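Local coordinates for protein neutral ceramidase (Pseudomonas aeruginosa, PDB 2ZWS) that hydrolyses the N-acyl linkage of ceramides to give sphingosine and free fatty acid, using a bound zinc ion, and also catalyses the reverse synthesis, at residues A446-Y455 with S464-Y475. Numbering follows the deposited sequence.
Sequences ASYVTTREEY and STLYGPWTQAAY. With ZN (zinc ion), chain B.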
loop_
_atom_site.group_PDB
_atom_site.type_symbol
_atom_site.label_atom_id
_atom_site.label_comp_id
_atom_site.label_asym_id
_atom_site.label_seq_id
_atom_site.Cartn_x
_atom_site.Cartn_y
_atom_site.Cartn_z
ATOM N N ALA A 446 6.626 7.739 -8.572
ATOM C CA ALA A 446 7.146 8.978 -9.168
ATOM C C ALA A 446 6.050 10.046 -9.108
ATOM O O ALA A 446 5.768 10.729 -10.102
ATOM C CB ALA A 446 7.612 8.704 -10.598
ATOM N N SER A 447 5.474 10.207 -7.922
ATOM C CA SER A 447 4.525 11.275 -7.628
ATOM C C SER A 447 3.266 11.232 -8.501
ATOM O O SER A 447 2.714 10.193 -8.696
ATOM C CB SER A 447 5.262 12.631 -7.635
ATOM O OG SER A 447 6.219 12.642 -6.582
ATOM N N TYR A 448 2.821 12.366 -9.047
ATOM C CA TYR A 448 1.480 12.458 -9.652
ATOM C C TYR A 448 1.492 12.583 -11.175
ATOM O O TYR A 448 2.477 13.040 -11.764
ATOM C CB TYR A 448 0.654 13.597 -9.007
ATOM C CG TYR A 448 0.198 13.284 -7.592
ATOM C CD1 TYR A 448 1.060 13.400 -6.502
ATOM C CD2 TYR A 448 -1.109 12.884 -7.343
ATOM C CE1 TYR A 448 0.631 13.071 -5.178
ATOM C CE2 TYR A 448 -1.565 12.600 -6.064
ATOM C CZ TYR A 448 -0.700 12.671 -4.962
ATOM O OH TYR A 448 -1.182 12.334 -3.688
ATOM N N VAL A 449 0.399 12.157 -11.800
ATOM C CA VAL A 449 0.222 12.362 -13.233
ATOM C C VAL A 449 -1.161 12.928 -13.519
ATOM O O VAL A 449 -2.188 12.337 -13.237
ATOM C CB VAL A 449 0.444 11.078 -14.049
ATOM C CG1 VAL A 449 0.300 11.358 -15.535
ATOM C CG2 VAL A 449 1.821 10.445 -13.730
ATOM N N THR A 450 -1.117 14.083 -14.147
ATOM C CA THR A 450 -2.260 14.887 -14.449
ATOM C C THR A 450 -2.302 15.022 -15.998
ATOM O O THR A 450 -1.271 14.901 -16.676
ATOM C CB THR A 450 -1.893 16.159 -13.689
ATOM O OG1 THR A 450 -2.770 16.574 -12.636
ATOM C CG2 THR A 450 -0.877 16.985 -14.261
ATOM N N THR A 451 -3.482 15.222 -16.577
ATOM C CA THR A 451 -3.548 15.433 -18.025
ATOM C C THR A 451 -2.923 16.799 -18.336
ATOM O O THR A 451 -2.751 17.617 -17.444
ATOM C CB THR A 451 -4.988 15.453 -18.530
ATOM O OG1 THR A 451 -5.681 16.500 -17.850
ATOM C CG2 THR A 451 -5.707 14.112 -18.266
ATOM N N ARG A 452 -2.651 17.061 -19.613
ATOM C CA ARG A 452 -2.151 18.389 -20.033
ATOM C C ARG A 452 -3.027 19.543 -19.502
ATOM O O ARG A 452 -2.516 20.557 -18.980
ATOM C CB ARG A 452 -2.036 18.460 -21.571
ATOM C CG ARG A 452 -1.582 19.822 -22.124
ATOM C CD ARG A 452 -0.150 20.101 -21.754
ATOM N NE ARG A 452 0.335 21.465 -22.005
ATOM C CZ ARG A 452 0.322 22.445 -21.106
ATOM N NH1 ARG A 452 0.823 23.633 -21.417
ATOM N NH2 ARG A 452 -0.192 22.249 -19.895
ATOM N N GLU A 453 -4.334 19.350 -19.594
ATOM C CA GLU A 453 -5.304 20.387 -19.176
ATOM C C GLU A 453 -5.306 20.563 -17.657
ATOM O O GLU A 453 -5.234 21.683 -17.143
ATOM C CB GLU A 453 -6.703 20.055 -19.694
ATOM C CG GLU A 453 -6.790 19.949 -21.230
ATOM C CD GLU A 453 -6.545 18.545 -21.818
ATOM O OE1 GLU A 453 -5.913 17.654 -21.177
ATOM O OE2 GLU A 453 -6.999 18.323 -22.974
ATOM N N GLU A 454 -5.328 19.450 -16.923
ATOM C CA GLU A 454 -5.213 19.527 -15.471
ATOM C C GLU A 454 -3.907 20.183 -15.044
ATOM O O GLU A 454 -3.883 20.971 -14.094
ATOM C CB GLU A 454 -5.278 18.129 -14.851
ATOM C CG GLU A 454 -6.654 17.507 -14.882
ATOM C CD GLU A 454 -6.625 16.002 -14.786
ATOM O OE1 GLU A 454 -5.532 15.427 -14.590
ATOM O OE2 GLU A 454 -7.700 15.389 -14.920
ATOM N N TYR A 455 -2.811 19.803 -15.704
ATOM C CA TYR A 455 -1.496 20.326 -15.359
ATOM C C TYR A 455 -1.510 21.839 -15.375
ATOM O O TYR A 455 -0.942 22.467 -14.472
ATOM C CB TYR A 455 -0.447 19.813 -16.338
ATOM C CG TYR A 455 0.958 20.244 -16.025
ATOM C CD1 TYR A 455 1.810 19.414 -15.278
ATOM C CD2 TYR A 455 1.464 21.467 -16.508
ATOM C CE1 TYR A 455 3.112 19.788 -14.995
ATOM C CE2 TYR A 455 2.776 21.862 -16.231
ATOM C CZ TYR A 455 3.599 20.996 -15.472
ATOM O OH TYR A 455 4.891 21.357 -15.192
ATOM N N SER A 464 2.837 18.455 -8.551
ATOM C CA SER A 464 3.608 17.217 -8.304
ATOM C C SER A 464 3.675 16.302 -9.525
ATOM O O SER A 464 4.039 15.120 -9.400
ATOM C CB SER A 464 3.095 16.448 -7.074
ATOM O OG SER A 464 3.500 17.108 -5.882
ATOM N N THR A 465 3.331 16.842 -10.699
ATOM C CA THR A 465 3.540 16.129 -11.957
ATOM C C THR A 465 4.966 16.433 -12.405
ATOM O O THR A 465 5.255 17.494 -12.996
ATOM C CB THR A 465 2.466 16.501 -12.998
ATOM O OG1 THR A 465 1.177 16.077 -12.534
ATOM C CG2 THR A 465 2.760 15.874 -14.359
ATOM N N LEU A 466 5.888 15.543 -12.050
ATOM C CA LEU A 466 7.312 15.888 -12.031
ATOM C C LEU A 466 7.899 16.317 -13.363
ATOM O O LEU A 466 8.716 17.247 -13.414
ATOM C CB LEU A 466 8.158 14.725 -11.466
ATOM C CG LEU A 466 7.826 14.321 -10.027
ATOM C CD1 LEU A 466 8.618 13.060 -9.672
ATOM C CD2 LEU A 466 8.121 15.436 -9.026
ATOM N N TYR A 467 7.534 15.610 -14.422
ATOM C CA TYR A 467 8.283 15.704 -15.692
ATOM C C TYR A 467 7.688 16.693 -16.698
ATOM O O TYR A 467 7.986 16.636 -17.883
ATOM C CB TYR A 467 8.466 14.295 -16.294
ATOM C CG TYR A 467 8.984 13.325 -15.240
ATOM C CD1 TYR A 467 10.327 13.350 -14.833
ATOM C CD2 TYR A 467 8.120 12.408 -14.609
ATOM C CE1 TYR A 467 10.795 12.470 -13.823
ATOM C CE2 TYR A 467 8.576 11.523 -13.598
ATOM C CZ TYR A 467 9.908 11.553 -13.232
ATOM O OH TYR A 467 10.343 10.695 -12.232
ATOM N N GLY A 468 6.810 17.552 -16.200
ATOM C CA GLY A 468 6.243 18.627 -17.013
ATOM C C GLY A 468 4.879 18.334 -17.604
ATOM O O GLY A 468 4.245 17.300 -17.324
ATOM N N PRO A 469 4.414 19.226 -18.477
ATOM C CA PRO A 469 3.046 19.169 -18.969
ATOM C C PRO A 469 2.727 17.897 -19.762
ATOM O O PRO A 469 1.568 17.502 -19.842
ATOM C CB PRO A 469 2.938 20.427 -19.857
ATOM C CG PRO A 469 4.339 20.759 -20.235
ATOM C CD PRO A 469 5.172 20.358 -19.049
ATOM N N TRP A 470 3.746 17.290 -20.364
ATOM C CA TRP A 470 3.526 16.133 -21.232
ATOM C C TRP A 470 3.825 14.802 -20.549
ATOM O O TRP A 470 3.923 13.779 -21.218
ATOM C CB TRP A 470 4.306 16.275 -22.546
ATOM C CG TRP A 470 3.919 17.557 -23.256
ATOM C CD1 TRP A 470 4.681 18.670 -23.398
ATOM C CD2 TRP A 470 2.644 17.854 -23.823
ATOM N NE1 TRP A 470 3.968 19.645 -24.062
ATOM C CE2 TRP A 470 2.713 19.169 -24.332
ATOM C CE3 TRP A 470 1.451 17.128 -23.971
ATOM C CZ2 TRP A 470 1.628 19.783 -24.986
ATOM C CZ3 TRP A 470 0.367 17.739 -24.618
ATOM C CH2 TRP A 470 0.473 19.055 -25.118
ATOM N N THR A 471 3.919 14.823 -19.223
ATOM C CA THR A 471 4.093 13.583 -18.446
ATOM C C THR A 471 3.016 12.544 -18.789
ATOM O O THR A 471 3.328 11.351 -19.036
ATOM C CB THR A 471 4.138 13.873 -16.931
ATOM O OG1 THR A 471 5.225 14.764 -16.649
ATOM C CG2 THR A 471 4.330 12.585 -16.128
ATOM N N GLN A 472 1.749 12.968 -18.815
ATOM C CA GLN A 472 0.674 12.026 -19.102
ATOM C C GLN A 472 0.808 11.449 -20.508
ATOM O O GLN A 472 0.616 10.250 -20.708
ATOM C CB GLN A 472 -0.697 12.682 -18.912
ATOM C CG GLN A 472 -1.909 11.721 -18.941
ATOM C CD GLN A 472 -2.350 11.319 -20.345
ATOM O OE1 GLN A 472 -2.100 12.041 -21.320
ATOM N NE2 GLN A 472 -3.023 10.163 -20.460
ATOM N N ALA A 473 1.112 12.317 -21.473
ATOM C CA ALA A 473 1.281 11.932 -22.883
ATOM C C ALA A 473 2.395 10.885 -23.010
ATOM O O ALA A 473 2.242 9.893 -23.751
ATOM C CB ALA A 473 1.604 13.173 -23.720
ATOM N N ALA A 474 3.472 11.079 -22.252
ATOM C CA ALA A 474 4.603 10.114 -22.233
ATOM C C ALA A 474 4.125 8.749 -21.766
ATOM O O ALA A 474 4.430 7.722 -22.404
ATOM C CB ALA A 474 5.726 10.593 -21.316
ATOM N N TYR A 475 3.397 8.723 -20.644
ATOM C CA TYR A 475 2.889 7.425 -20.156
ATOM C C TYR A 475 1.935 6.790 -21.162
ATOM O O TYR A 475 1.957 5.586 -21.361
ATOM C CB TYR A 475 2.204 7.587 -18.815
ATOM C CG TYR A 475 3.131 7.632 -17.633
ATOM C CD1 TYR A 475 3.760 6.470 -17.170
ATOM C CD2 TYR A 475 3.354 8.829 -16.944
ATOM C CE1 TYR A 475 4.594 6.504 -16.063
ATOM C CE2 TYR A 475 4.161 8.876 -15.827
ATOM C CZ TYR A 475 4.787 7.696 -15.383
ATOM O OH TYR A 475 5.589 7.694 -14.263
HETATM ZN ZN ZN B . -1.628 10.310 -3.037
HETATM O O HOH W 1 5.083 12.699 -11.896
HETATM O O HOH W 2 5.460 10.049 -12.820
HETATM O O HOH W 3 1.121 15.641 -17.642
HETATM O O HOH W 4 -2.316 14.916 -21.566
HETATM O O HOH W 5 -0.915 11.017 -1.175
#
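Ala446 sets its CB against the edge of the Tyr467 ring, while its O accepts from two waters, one shared with Tyr448 O and Leu466 N, the other with Tyr475 OH. Tyr448 N donates to Ser464 O at 3.0 Å, from above the carbonyl plane, and Thr465 CA approaches Tyr448 O in a CA-H...O contact of 3.3 Å. Val449 straddles the start of helix 471-488: CG1, anti to the backbone N (chi1 -178°), lies on Gln472 CA, and CG2 meets Tyr475 CE2 at 3.5 Å. A further water ties Thr450 O to Pro469 O and Gln472 N. Arg452 CD lies over one face of the Trp470 six-membered ring, 3.6 Å from the centroid; the guanidinium, nearly perpendicular to the indole, takes Pro469 CB on one face, with NH2 in a salt bridge to Glu373. The Tyr455 ring receives Pro469 CA over its centre, a CH-pi contact of 3.6 Å, with its hydroxyl bonded to Gln371 O. Segment 464-475 thus packs along strand 448-449 and the first turn of helix 452-457, beside the ceramidase zinc site, where Tyr448 OH, also a polar partner of Arg160, binds the metal at 2.2 Å with His97, His204 and Glu411.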